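Local coordinates for protein beta sliding clamp (Borrelia burgdorferi, PDB 6DJ8) that probably tethers DNA polymerases and other proteins to DNA as a ring-shaped head-to-tail homodimer, giving them processivity, at residues F14-T19 with K98-F103; K91-Y96 with L110-E115; S52-K57 with S67-V72; F77-N82 with E129-Y134. All blocks are in the same frame, centred on the assembly; numbering follows the deposited sequence.

Contact 1 of 4, residues F14-T19 with K98-F103; sequences FFICET and KIKIVF
F15 lays one face of its ring over I101: CB of I101 stands 4.1 Å from the ring centroid in a CH-pi contact, and CD1 of I101 comes within 3.4 Å of CZ of F15. Both side chains point to the same face of the sheet, and F15 holds CG between its own N and carbonyl carbon (chi1 62°), which folds the ring over I101. C17 continues this apolar face, its SG resting 3.7 Å from CG1 of I99, and V90 and F86 of helix 83-92 cover the isoleucines. Between the strands, F15 pairs with I101 and C17 with I99 as antiparallel hydrogen-bonded pairs; the bond from I101 N to F15 O is nearly straight at 175°. At the end of this ladder OG1 of T19 leans on CG2 of I99 and hydrogen-bonds to the backbone O of Y96. The other face carries F14, I16 and K100. Fully extended, K100 passes I16 and places NZ 4.7 Å above the centre of the F14 ring, only 4° off its normal, a cation-pi contact. The sheet is thus two-sided: an oily face packed against the helix, and an opposite, partly exposed face where an aromatic ring would steady a lysine charge.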
loop_
_atom_site.group_PDB
_atom_site.type_symbol
_atom_site.label_atom_id
_atom_site.label_comp_id
_atom_site.label_asym_id
_atom_site.label_seq_id
_atom_site.Cartn_x
_atom_site.Cartn_y
_atom_site.Cartn_z
ATOM N N PHE A 14 -8.131 -29.638 -23.226
ATOM C CA PHE A 14 -8.321 -29.036 -21.914
ATOM C C PHE A 14 -7.276 -29.580 -20.952
ATOM O O PHE A 14 -6.586 -30.555 -21.240
ATOM C CB PHE A 14 -9.720 -29.344 -21.361
ATOM C CG PHE A 14 -9.898 -30.782 -20.989
ATOM C CD1 PHE A 14 -10.405 -31.685 -21.910
ATOM C CD2 PHE A 14 -9.524 -31.249 -19.735
ATOM C CE1 PHE A 14 -10.562 -33.023 -21.582
ATOM C CE2 PHE A 14 -9.663 -32.589 -19.406
ATOM C CZ PHE A 14 -10.186 -33.474 -20.326
ATOM N N PHE A 15 -7.216 -28.971 -19.771
ATOM C CA PHE A 15 -6.548 -29.625 -18.666
ATOM C C PHE A 15 -7.257 -29.243 -17.377
ATOM O O PHE A 15 -7.886 -28.188 -17.282
ATOM C CB PHE A 15 -5.055 -29.281 -18.594
ATOM C CG PHE A 15 -4.775 -27.842 -18.366
ATOM C CD1 PHE A 15 -4.659 -26.981 -19.434
ATOM C CD2 PHE A 15 -4.620 -27.341 -17.087
ATOM C CE1 PHE A 15 -4.401 -25.646 -19.236
ATOM C CE2 PHE A 15 -4.363 -26.020 -16.888
ATOM C CZ PHE A 15 -4.263 -25.162 -17.965
ATOM N N ILE A 16 -7.135 -30.123 -16.387
ATOM C CA ILE A 16 -7.628 -29.902 -15.037
ATOM C C ILE A 16 -6.417 -29.697 -14.146
ATOM O O ILE A 16 -5.440 -30.449 -14.234
ATOM C CB ILE A 16 -8.477 -31.093 -14.553
ATOM C CG1 ILE A 16 -9.632 -31.368 -15.540
ATOM C CG2 ILE A 16 -8.989 -30.854 -13.129
ATOM C CD1 ILE A 16 -10.494 -32.546 -15.166
ATOM N N CYS A 17 -6.474 -28.682 -13.293
ATOM C CA CYS A 17 -5.360 -28.383 -12.410
ATOM C C CYS A 17 -5.890 -27.962 -11.050
ATOM O O CYS A 17 -7.078 -27.662 -10.874
ATOM C CB CYS A 17 -4.472 -27.281 -12.978
ATOM S SG CYS A 17 -5.331 -25.728 -13.157
ATOM N N GLU A 18 -4.988 -27.951 -10.084
ATOM C CA GLU A 18 -5.290 -27.398 -8.772
ATOM C C GLU A 18 -5.236 -25.875 -8.858
ATOM O O GLU A 18 -4.214 -25.297 -9.259
ATOM C CB GLU A 18 -4.310 -27.946 -7.734
ATOM C CG GLU A 18 -4.482 -27.396 -6.337
ATOM C CD GLU A 18 -3.877 -28.307 -5.285
ATOM O OE1 GLU A 18 -3.653 -29.503 -5.588
ATOM O OE2 GLU A 18 -3.627 -27.827 -4.160
ATOM N N THR A 19 -6.345 -25.226 -8.499
ATOM C CA THR A 19 -6.458 -23.782 -8.676
ATOM C C THR A 19 -5.365 -23.032 -7.923
ATOM O O THR A 19 -4.726 -22.128 -8.474
ATOM C CB THR A 19 -7.833 -23.315 -8.205
ATOM O OG1 THR A 19 -8.842 -24.085 -8.878
ATOM C CG2 THR A 19 -8.031 -21.860 -8.530
ATOM N N LYS A 98 -10.243 -27.205 -7.705
ATOM C CA LYS A 98 -9.714 -27.555 -9.017
ATOM C C LYS A 98 -10.499 -26.832 -10.099
ATOM O O LYS A 98 -11.716 -26.635 -9.975
ATOM C CB LYS A 98 -9.819 -29.065 -9.268
ATOM C CG LYS A 98 -9.061 -29.905 -8.265
ATOM C CD LYS A 98 -9.041 -31.377 -8.642
ATOM C CE LYS A 98 -8.092 -32.140 -7.720
ATOM N NZ LYS A 98 -8.006 -33.596 -8.034
ATOM N N ILE A 99 -9.821 -26.482 -11.195
ATOM C CA ILE A 99 -10.527 -25.881 -12.323
ATOM C C ILE A 99 -10.237 -26.665 -13.596
ATOM O O ILE A 99 -9.194 -27.313 -13.737
ATOM C CB ILE A 99 -10.170 -24.393 -12.521
ATOM C CG1 ILE A 99 -8.643 -24.200 -12.521
ATOM C CG2 ILE A 99 -10.804 -23.538 -11.442
ATOM C CD1 ILE A 99 -8.250 -22.811 -12.951
ATOM N N LYS A 100 -11.185 -26.605 -14.528
ATOM C CA LYS A 100 -11.044 -27.195 -15.848
ATOM C C LYS A 100 -10.842 -26.043 -16.821
ATOM O O LYS A 100 -11.665 -25.121 -16.879
ATOM C CB LYS A 100 -12.279 -28.030 -16.214
ATOM C CG LYS A 100 -12.199 -28.756 -17.565
ATOM C CD LYS A 100 -13.387 -29.732 -17.757
ATOM C CE LYS A 100 -13.287 -30.502 -19.076
ATOM N NZ LYS A 100 -14.508 -31.323 -19.384
ATOM N N ILE A 101 -9.747 -26.080 -17.567
ATOM C CA ILE A 101 -9.415 -25.029 -18.516
ATOM C C ILE A 101 -9.515 -25.630 -19.909
ATOM O O ILE A 101 -8.801 -26.581 -20.228
ATOM C CB ILE A 101 -8.022 -24.457 -18.238
ATOM C CG1 ILE A 101 -8.018 -23.814 -16.834
ATOM C CG2 ILE A 101 -7.633 -23.478 -19.320
ATOM C CD1 ILE A 101 -6.658 -23.280 -16.361
ATOM N N VAL A 102 -10.403 -25.080 -20.730
ATOM C CA VAL A 102 -10.710 -25.600 -22.055
ATOM C C VAL A 102 -10.164 -24.611 -23.068
ATOM O O VAL A 102 -10.374 -23.402 -22.929
ATOM C CB VAL A 102 -12.225 -25.796 -22.250
ATOM C CG1 VAL A 102 -12.520 -26.303 -23.661
ATOM C CG2 VAL A 102 -12.784 -26.747 -21.207
ATOM N N PHE A 103 -9.449 -25.107 -24.069
ATOM C CA PHE A 103 -8.932 -24.235 -25.110
ATOM C C PHE A 103 -9.867 -24.327 -26.301
ATOM O O PHE A 103 -10.047 -25.407 -26.873
ATOM C CB PHE A 103 -7.499 -24.587 -25.508
ATOM C CG PHE A 103 -6.953 -23.731 -26.619
ATOM C CD1 PHE A 103 -7.222 -22.375 -26.658
ATOM C CD2 PHE A 103 -6.121 -24.265 -27.588
ATOM C CE1 PHE A 103 -6.719 -21.575 -27.660
ATOM C CE2 PHE A 103 -5.604 -23.469 -28.596
ATOM C CZ PHE A 103 -5.901 -22.121 -28.631
#

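Contact 2 of 4, residues K91-Y96 with L110-E115; sequences KAFNFY and LEIMGE
Y96 turns one ring face flat onto G114, whose CA sits 3.5 Å from the ring centroid and 8° off its normal; with no side chain on the glycine, the ring lies directly on the backbone. Beside Y96, the F93 ring approaches the same strand by its edge: CE2 of F93 is 3.6 Å from CA of M113, near the ring plane, and 3.5 Å from O of I112. CD2 of F93 also meets CG2 of I112 at 3.9 Å. The rings brace each other too, since CE2 of Y96 stands over the centre of the F93 face. A type I beta turn from F93 to Y96, closed by a bond from Y96 N to F93 O, carries the chain from helix 83-92 into strand 98-104 and sets both aromatics against strand 109-114, the next strand of the sheet. At the rim of the Y96-G114 stack a water bridges the segments, which share no direct hydrogen bond: it accepts from G114 N at 2.7 Å and hydrogen-bonds to OH of Y96 at 3.1 Å. The turn also meets the second subunit, whose R290 makes a cation-pi contact with F95 and whose R293 hydrogen-bonds to OD1 of N94.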
loop_
_atom_site.group_PDB
_atom_site.type_symbol
_atom_site.label_atom_id
_atom_site.label_comp_id
_atom_site.label_asym_id
_atom_site.label_seq_id
_atom_site.Cartn_x
_atom_site.Cartn_y
_atom_site.Cartn_z
ATOM N N LYS A 91 -7.522 -16.199 -10.066
ATOM C CA LYS A 91 -7.939 -15.581 -8.807
ATOM C C LYS A 91 -9.460 -15.522 -8.722
ATOM O O LYS A 91 -10.054 -15.753 -7.656
ATOM C CB LYS A 91 -7.363 -14.168 -8.680
ATOM C CG LYS A 91 -5.994 -14.114 -8.003
ATOM C CD LYS A 91 -5.483 -12.690 -7.753
ATOM C CE LYS A 91 -6.131 -12.013 -6.523
ATOM N NZ LYS A 91 -7.591 -11.711 -6.602
ATOM N N ALA A 92 -10.105 -15.199 -9.841
ATOM C CA ALA A 92 -11.563 -15.111 -9.842
ATOM C C ALA A 92 -12.180 -16.428 -9.403
ATOM O O ALA A 92 -13.194 -16.436 -8.703
ATOM C CB ALA A 92 -12.055 -14.712 -11.239
ATOM N N PHE A 93 -11.543 -17.550 -9.748
ATOM C CA PHE A 93 -12.044 -18.875 -9.424
ATOM C C PHE A 93 -11.313 -19.525 -8.243
ATOM O O PHE A 93 -11.361 -20.748 -8.092
ATOM C CB PHE A 93 -11.978 -19.762 -10.677
ATOM C CG PHE A 93 -13.248 -19.706 -11.525
ATOM C CD1 PHE A 93 -14.235 -18.759 -11.271
ATOM C CD2 PHE A 93 -13.453 -20.608 -12.566
ATOM C CE1 PHE A 93 -15.408 -18.713 -12.038
ATOM C CE2 PHE A 93 -14.629 -20.572 -13.342
ATOM C CZ PHE A 93 -15.609 -19.617 -13.076
ATOM N N ASN A 94 -10.671 -18.739 -7.374
ATOM C CA ASN A 94 -9.958 -19.354 -6.255
ATOM C C ASN A 94 -10.870 -20.105 -5.281
ATOM O O ASN A 94 -10.357 -20.867 -4.456
ATOM C CB ASN A 94 -9.140 -18.293 -5.511
ATOM C CG ASN A 94 -9.983 -17.217 -4.910
ATOM O OD1 ASN A 94 -10.951 -17.478 -4.229
ATOM N ND2 ASN A 94 -9.639 -15.971 -5.216
ATOM N N PHE A 95 -12.200 -19.933 -5.345
ATOM C CA PHE A 95 -13.023 -20.715 -4.424
ATOM C C PHE A 95 -13.270 -22.139 -4.916
ATOM O O PHE A 95 -13.922 -22.916 -4.209
ATOM C CB PHE A 95 -14.363 -19.993 -4.106
ATOM C CG PHE A 95 -15.270 -19.796 -5.292
ATOM C CD1 PHE A 95 -14.968 -18.866 -6.268
ATOM C CD2 PHE A 95 -16.449 -20.507 -5.408
ATOM C CE1 PHE A 95 -15.819 -18.664 -7.359
ATOM C CE2 PHE A 95 -17.301 -20.309 -6.497
ATOM C CZ PHE A 95 -16.981 -19.377 -7.468
ATOM N N TYR A 96 -12.741 -22.514 -6.077
ATOM C CA TYR A 96 -12.734 -23.903 -6.519
ATOM C C TYR A 96 -11.403 -24.552 -6.172
ATOM O O TYR A 96 -10.338 -23.961 -6.387
ATOM C CB TYR A 96 -12.942 -24.022 -8.025
ATOM C CG TYR A 96 -14.315 -23.626 -8.493
ATOM C CD1 TYR A 96 -15.446 -24.329 -8.088
ATOM C CD2 TYR A 96 -14.480 -22.550 -9.341
ATOM C CE1 TYR A 96 -16.708 -23.964 -8.528
ATOM C CE2 TYR A 96 -15.728 -22.178 -9.778
ATOM C CZ TYR A 96 -16.833 -22.885 -9.366
ATOM O OH TYR A 96 -18.053 -22.500 -9.820
ATOM N N LEU A 110 -9.853 -19.220 -23.983
ATOM C CA LEU A 110 -9.807 -20.198 -22.915
ATOM C C LEU A 110 -11.148 -20.116 -22.199
ATOM O O LEU A 110 -11.602 -19.020 -21.865
ATOM C CB LEU A 110 -8.658 -19.877 -21.969
ATOM C CG LEU A 110 -7.544 -20.905 -21.825
ATOM C CD1 LEU A 110 -6.930 -21.171 -23.162
ATOM C CD2 LEU A 110 -6.498 -20.329 -20.876
ATOM N N GLU A 111 -11.814 -21.249 -22.034
ATOM C CA GLU A 111 -13.074 -21.306 -21.313
ATOM C C GLU A 111 -12.760 -22.025 -20.015
ATOM O O GLU A 111 -12.223 -23.139 -20.034
ATOM C CB GLU A 111 -14.143 -22.046 -22.112
ATOM C CG GLU A 111 -14.126 -21.702 -23.597
ATOM C CD GLU A 111 -15.353 -20.938 -24.041
ATOM O OE1 GLU A 111 -16.219 -20.645 -23.189
ATOM O OE2 GLU A 111 -15.454 -20.633 -25.248
ATOM N N ILE A 112 -13.086 -21.392 -18.895
ATOM C CA ILE A 112 -12.699 -21.890 -17.587
ATOM C C ILE A 112 -13.958 -22.110 -16.768
ATOM O O ILE A 112 -14.861 -21.260 -16.749
ATOM C CB ILE A 112 -11.740 -20.914 -16.885
ATOM C CG1 ILE A 112 -10.600 -20.541 -17.841
ATOM C CG2 ILE A 112 -11.229 -21.507 -15.595
ATOM C CD1 ILE A 112 -9.464 -19.720 -17.199
ATOM N N MET A 113 -14.016 -23.255 -16.107
ATOM C CA MET A 113 -15.134 -23.609 -15.263
ATOM C C MET A 113 -14.556 -24.337 -14.067
ATOM O O MET A 113 -13.431 -24.852 -14.117
ATOM C CB MET A 113 -16.158 -24.475 -16.022
ATOM C CG MET A 113 -15.562 -25.782 -16.551
ATOM S SD MET A 113 -16.062 -26.181 -18.249
ATOM C CE MET A 113 -15.415 -24.746 -19.115
ATOM N N GLY A 114 -15.308 -24.354 -12.972
ATOM C CA GLY A 114 -14.877 -25.140 -11.835
ATOM C C GLY A 114 -14.960 -26.607 -12.190
ATOM O O GLY A 114 -15.917 -27.046 -12.840
ATOM N N GLU A 115 -13.923 -27.367 -11.841
ATOM C CA GLU A 115 -13.952 -28.815 -12.028
ATOM C C GLU A 115 -14.562 -29.373 -10.759
ATOM O O GLU A 115 -13.868 -29.727 -9.805
ATOM C CB GLU A 115 -12.578 -29.404 -12.328
ATOM C CG GLU A 115 -12.598 -30.921 -12.536
ATOM C CD GLU A 115 -13.618 -31.393 -13.586
ATOM O OE1 GLU A 115 -13.864 -30.676 -14.583
ATOM O OE2 GLU A 115 -14.176 -32.497 -13.408
HETATM O O HOH W 1 -17.785 -23.358 -12.754
#

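Contact 3 of 4, residues S52-K57 with S67-V72; sequences SNLIIK and STISIV
L54 and I69 pair across the strands as an antiparallel hydrogen-bonded pair, joined by L54 N to I69 O (2.8 Å, 174°) and by the return bond from I69 N to L54 O. I56 and S67 form the second such pair. Further along, I71 N donates to S52 O at 2.9 Å, but from well above the carbonyl plane (48° out of it). Apolar contacts gather on the L54 face: CB of L54 meets CG1 of I69 at 3.9 Å and CG2 of I71 at 3.7 Å, with I22 of helix 19-29 and F15 closing over L54. On the reverse face the contacts are mixed. I55 bends at its second torsion (chi2 -51°), bringing CD1 to 3.3 Å from OG1 of T68, while a water bridges OD1 of N53 and OG1 of T68. The hairpin of strands 53-59 and 64-70 therefore separates a mainly apolar side, S67 excepted, turned to the helix, from a side where water joins N53 to T68.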
loop_
_atom_site.group_PDB
_atom_site.type_symbol
_atom_site.label_atom_id
_atom_site.label_comp_id
_atom_site.label_asym_id
_atom_site.label_seq_id
_atom_site.Cartn_x
_atom_site.Cartn_y
_atom_site.Cartn_z
ATOM N N SER A 52 0.651 -35.460 -18.691
ATOM C CA SER A 52 0.105 -35.041 -17.407
ATOM C C SER A 52 0.873 -33.879 -16.778
ATOM O O SER A 52 0.793 -33.675 -15.559
ATOM C CB SER A 52 0.062 -36.233 -16.454
ATOM O OG SER A 52 -0.813 -37.219 -16.979
ATOM N N ASN A 53 1.597 -33.106 -17.575
ATOM C CA ASN A 53 2.305 -31.943 -17.071
ATOM C C ASN A 53 1.899 -30.687 -17.823
ATOM O O ASN A 53 1.675 -30.713 -19.036
ATOM C CB ASN A 53 3.824 -32.139 -17.165
ATOM C CG ASN A 53 4.299 -33.292 -16.315
ATOM O OD1 ASN A 53 4.178 -33.259 -15.089
ATOM N ND2 ASN A 53 4.836 -34.313 -16.949
ATOM N N LEU A 54 1.829 -29.590 -17.088
ATOM C CA LEU A 54 1.665 -28.266 -17.655
ATOM C C LEU A 54 2.992 -27.523 -17.578
ATOM O O LEU A 54 3.571 -27.397 -16.493
ATOM C CB LEU A 54 0.598 -27.491 -16.892
ATOM C CG LEU A 54 0.237 -26.143 -17.512
ATOM C CD1 LEU A 54 -0.603 -26.345 -18.766
ATOM C CD2 LEU A 54 -0.449 -25.243 -16.496
ATOM N N ILE A 55 3.465 -27.011 -18.711
ATOM C CA ILE A 55 4.693 -26.221 -18.741
ATOM C C ILE A 55 4.293 -24.765 -18.920
ATOM O O ILE A 55 3.596 -24.423 -19.882
ATOM C CB ILE A 55 5.634 -26.648 -19.876
ATOM C CG1 ILE A 55 5.928 -28.153 -19.831
ATOM C CG2 ILE A 55 6.892 -25.838 -19.788
ATOM C CD1 ILE A 55 6.372 -28.653 -18.507
ATOM N N ILE A 56 4.707 -23.915 -17.991
ATOM C CA ILE A 56 4.452 -22.481 -18.051
ATOM C C ILE A 56 5.768 -21.786 -18.364
ATOM O O ILE A 56 6.771 -22.007 -17.672
ATOM C CB ILE A 56 3.846 -21.969 -16.731
ATOM C CG1 ILE A 56 2.469 -22.599 -16.505
ATOM C CG2 ILE A 56 3.739 -20.441 -16.723
ATOM C CD1 ILE A 56 2.003 -22.478 -15.088
ATOM N N LYS A 57 5.778 -20.980 -19.423
ATOM C CA LYS A 57 6.974 -20.240 -19.815
ATOM C C LYS A 57 6.679 -18.747 -19.833
ATOM O O LYS A 57 5.578 -18.318 -20.209
ATOM C CB LYS A 57 7.494 -20.675 -21.190
ATOM C CG LYS A 57 8.063 -22.088 -21.232
ATOM C CD LYS A 57 8.554 -22.429 -22.651
ATOM C CE LYS A 57 8.747 -23.920 -22.852
ATOM N NZ LYS A 57 9.202 -24.267 -24.258
ATOM N N SER A 67 8.410 -23.377 -15.673
ATOM C CA SER A 67 7.959 -24.148 -14.522
ATOM C C SER A 67 7.018 -25.247 -14.998
ATOM O O SER A 67 6.403 -25.152 -16.064
ATOM C CB SER A 67 7.240 -23.284 -13.482
ATOM O OG SER A 67 5.985 -22.834 -13.969
ATOM N N THR A 68 6.890 -26.289 -14.179
ATOM C CA THR A 68 6.059 -27.427 -14.529
ATOM C C THR A 68 5.252 -27.863 -13.319
ATOM O O THR A 68 5.759 -27.867 -12.191
ATOM C CB THR A 68 6.922 -28.600 -15.042
ATOM O OG1 THR A 68 6.079 -29.715 -15.346
ATOM C CG2 THR A 68 7.929 -29.018 -13.994
ATOM N N ILE A 69 3.987 -28.216 -13.560
ATOM C CA ILE A 69 3.100 -28.730 -12.529
ATOM C C ILE A 69 2.297 -29.878 -13.121
ATOM O O ILE A 69 2.108 -29.974 -14.335
ATOM C CB ILE A 69 2.137 -27.659 -11.981
ATOM C CG1 ILE A 69 1.254 -27.121 -13.109
ATOM C CG2 ILE A 69 2.911 -26.550 -11.289
ATOM C CD1 ILE A 69 0.123 -26.183 -12.616
ATOM N N SER A 70 1.810 -30.746 -12.241
ATOM C CA SER A 70 1.037 -31.899 -12.665
ATOM C C SER A 70 -0.402 -31.487 -12.939
ATOM O O SER A 70 -0.977 -30.683 -12.207
ATOM C CB SER A 70 1.077 -32.978 -11.587
ATOM O OG SER A 70 2.382 -33.532 -11.505
ATOM N N ILE A 71 -0.975 -32.039 -14.007
ATOM C CA ILE A 71 -2.345 -31.775 -14.412
ATOM C C ILE A 71 -2.954 -33.075 -14.919
ATOM O O ILE A 71 -2.273 -34.093 -15.070
ATOM C CB ILE A 71 -2.434 -30.706 -15.518
ATOM C CG1 ILE A 71 -1.583 -31.173 -16.709
ATOM C CG2 ILE A 71 -2.049 -29.330 -14.981
ATOM C CD1 ILE A 71 -1.722 -30.355 -17.949
ATOM N N VAL A 72 -4.237 -33.003 -15.260
ATOM C CA VAL A 72 -4.942 -34.067 -15.964
ATOM C C VAL A 72 -5.320 -33.522 -17.333
ATOM O O VAL A 72 -5.818 -32.389 -17.438
ATOM C CB VAL A 72 -6.179 -34.532 -15.177
ATOM C CG1 VAL A 72 -7.036 -35.483 -16.020
ATOM C CG2 VAL A 72 -5.747 -35.182 -13.868
HETATM O O HOH W 2 5.026 -31.556 -13.458
#

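Contact 4 of 4, residues F77-N82 with E129-Y134; sequences FKVLIN and EPTFSY
V79 opens the contact: its CG1 touches CG2 of T131 at 3.6 Å, the two side chains crossing at about a right angle, and L110 packs against both. L80 follows with both its backbone and its side chain. Its carbonyl O accepts the one direct hydrogen bond between the segments, from F132 N (2.9 Å), nearly straight at 174°. The same O lies at the edge of the F132 ring, 3.4 Å from CD1 of F132, so the ring edge of the donor residue lies beside the acceptor. L80, its CG swung to the far side from N (chi1 -172°), sets CD2 against the root of that ring, 3.8 Å from CG of F132. I81 reaches across the other way, its CD1 meeting CB of E129 at 3.8 Å. The polar end of E129 belongs to the subunit interface, forming a salt bridge with R324 and a hydrogen bond with Y297, both of the second subunit. At N82 the link is through water, which accepts from N82 N and donates to O of P130 (2.8 Å). OD1 of N82 meanwhile hydrogen-bonds to N85 N, an N-cap on helix 83-92. Residues 79-82 and 129-132 run 107° apart rather than side by side: a junction in the N-terminal domain between the sheet of strands 14-18, 98-104, 109-114 and 126-130 and the one edged by strand 77-82.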
loop_
_atom_site.group_PDB
_atom_site.type_symbol
_atom_site.label_atom_id
_atom_site.label_comp_id
_atom_site.label_asym_id
_atom_site.label_seq_id
_atom_site.Cartn_x
_atom_site.Cartn_y
_atom_site.Cartn_z
ATOM N N PHE A 77 -1.323 -29.506 -26.256
ATOM C CA PHE A 77 -1.548 -28.280 -27.007
ATOM C C PHE A 77 -0.805 -27.158 -26.301
ATOM O O PHE A 77 -0.377 -27.301 -25.156
ATOM C CB PHE A 77 -3.044 -27.949 -27.122
ATOM C CG PHE A 77 -3.715 -27.655 -25.793
ATOM C CD1 PHE A 77 -4.186 -28.680 -24.991
ATOM C CD2 PHE A 77 -3.870 -26.351 -25.356
ATOM C CE1 PHE A 77 -4.816 -28.406 -23.783
ATOM C CE2 PHE A 77 -4.488 -26.064 -24.133
ATOM C CZ PHE A 77 -4.960 -27.091 -23.347
ATOM N N LYS A 78 -0.696 -26.021 -26.984
ATOM C CA LYS A 78 -0.072 -24.832 -26.419
ATOM C C LYS A 78 -1.024 -23.652 -26.562
ATOM O O LYS A 78 -1.841 -23.606 -27.485
ATOM C CB LYS A 78 1.271 -24.495 -27.094
ATOM C CG LYS A 78 2.304 -25.611 -27.052
ATOM C CD LYS A 78 3.654 -25.097 -27.526
ATOM C CE LYS A 78 4.688 -26.203 -27.598
ATOM N NZ LYS A 78 6.009 -25.704 -27.091
ATOM N N VAL A 79 -0.923 -22.713 -25.617
ATOM C CA VAL A 79 -1.726 -21.492 -25.592
ATOM C C VAL A 79 -0.847 -20.325 -25.157
ATOM O O VAL A 79 -0.135 -20.420 -24.154
ATOM C CB VAL A 79 -2.939 -21.610 -24.644
ATOM C CG1 VAL A 79 -3.592 -20.265 -24.486
ATOM C CG2 VAL A 79 -3.946 -22.596 -25.206
ATOM N N LEU A 80 -0.896 -19.230 -25.910
ATOM C CA LEU A 80 -0.274 -17.973 -25.517
ATOM C C LEU A 80 -1.366 -17.034 -25.014
ATOM O O LEU A 80 -2.312 -16.730 -25.756
ATOM C CB LEU A 80 0.467 -17.354 -26.696
ATOM C CG LEU A 80 1.342 -16.138 -26.428
ATOM C CD1 LEU A 80 2.551 -16.556 -25.597
ATOM C CD2 LEU A 80 1.783 -15.518 -27.755
ATOM N N ILE A 81 -1.258 -16.591 -23.766
ATOM C CA ILE A 81 -2.325 -15.798 -23.157
ATOM C C ILE A 81 -1.727 -14.703 -22.287
ATOM O O ILE A 81 -0.751 -14.928 -21.569
ATOM C CB ILE A 81 -3.292 -16.676 -22.343
ATOM C CG1 ILE A 81 -4.383 -15.824 -21.670
ATOM C CG2 ILE A 81 -2.557 -17.468 -21.283
ATOM C CD1 ILE A 81 -5.442 -16.679 -21.054
ATOM N N ASN A 82 -2.318 -13.513 -22.365
ATOM C CA ASN A 82 -1.931 -12.386 -21.525
ATOM C C ASN A 82 -1.841 -12.800 -20.067
ATOM O O ASN A 82 -2.798 -13.335 -19.508
ATOM C CB ASN A 82 -2.944 -11.258 -21.706
ATOM C CG ASN A 82 -2.675 -10.095 -20.796
ATOM O OD1 ASN A 82 -3.314 -9.951 -19.746
ATOM N ND2 ASN A 82 -1.704 -9.268 -21.171
ATOM N N GLU A 129 -11.481 -16.254 -21.564
ATOM C CA GLU A 129 -10.245 -15.478 -21.663
ATOM C C GLU A 129 -9.706 -15.557 -23.084
ATOM O O GLU A 129 -9.302 -16.647 -23.539
ATOM C CB GLU A 129 -9.205 -15.988 -20.672
ATOM C CG GLU A 129 -9.544 -15.710 -19.203
ATOM C CD GLU A 129 -9.424 -14.226 -18.836
ATOM O OE1 GLU A 129 -8.930 -13.426 -19.670
ATOM O OE2 GLU A 129 -9.812 -13.860 -17.697
ATOM N N PRO A 130 -9.682 -14.452 -23.812
ATOM C CA PRO A 130 -9.143 -14.484 -25.171
ATOM C C PRO A 130 -7.659 -14.796 -25.157
ATOM O O PRO A 130 -6.942 -14.483 -24.203
ATOM C CB PRO A 130 -9.432 -13.082 -25.730
ATOM C CG PRO A 130 -9.888 -12.251 -24.551
ATOM C CD PRO A 130 -10.496 -13.249 -23.601
ATOM N N THR A 131 -7.225 -15.472 -26.214
ATOM C CA THR A 131 -5.849 -15.930 -26.368
ATOM C C THR A 131 -5.253 -15.402 -27.661
ATOM O O THR A 131 -5.950 -14.855 -28.517
ATOM C CB THR A 131 -5.773 -17.461 -26.359
ATOM O OG1 THR A 131 -6.544 -17.968 -27.463
ATOM C CG2 THR A 131 -6.322 -18.015 -25.058
ATOM N N PHE A 132 -3.942 -15.574 -27.800
ATOM C CA PHE A 132 -3.320 -15.239 -29.066
ATOM C C PHE A 132 -3.573 -16.344 -30.078
ATOM O O PHE A 132 -3.974 -17.458 -29.731
ATOM C CB PHE A 132 -1.824 -14.994 -28.878
ATOM C CG PHE A 132 -1.526 -13.693 -28.209
ATOM C CD1 PHE A 132 -1.522 -13.596 -26.827
ATOM C CD2 PHE A 132 -1.301 -12.549 -28.962
ATOM C CE1 PHE A 132 -1.284 -12.385 -26.203
ATOM C CE2 PHE A 132 -1.056 -11.333 -28.346
ATOM C CZ PHE A 132 -1.048 -11.251 -26.964
ATOM N N SER A 133 -3.375 -16.003 -31.349
ATOM C CA SER A 133 -3.455 -16.969 -32.431
ATOM C C SER A 133 -2.272 -17.928 -32.360
ATOM O O SER A 133 -1.242 -17.636 -31.746
ATOM C CB SER A 133 -3.490 -16.264 -33.790
ATOM N N TYR A 134 -2.448 -19.108 -32.966
ATOM C CA TYR A 134 -1.367 -20.088 -32.997
ATOM C C TYR A 134 -0.123 -19.550 -33.700
ATOM O O TYR A 134 1.000 -19.922 -33.336
ATOM C CB TYR A 134 -1.844 -21.370 -33.681
HETATM O O HOH W 3 -4.476 -13.176 -24.321
#

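Overall arrangement
All four contacts lie in the N-terminal domain, on one side of the chain's centre. Contacts 1 and 2 have centres about 8 Å apart and share a sheet in which strands 98-104 and 109-114 are neighbours; strand 126-130, part of contact 4, is next in line. The hairpin of contact 3 belongs to the sheet edged by strand 77-82 of contact 4, while its V72 pairs with I16; the centres of contacts 1 and 3 are about 11 Å apart. Along the chain contact 3 closes before contact 2 opens, while contacts 1 and 2 interleave, as do 1 and 4. The turn of contact 2 and E129 of contact 4, contacts about 17 Å apart between centres, both meet the second subunit.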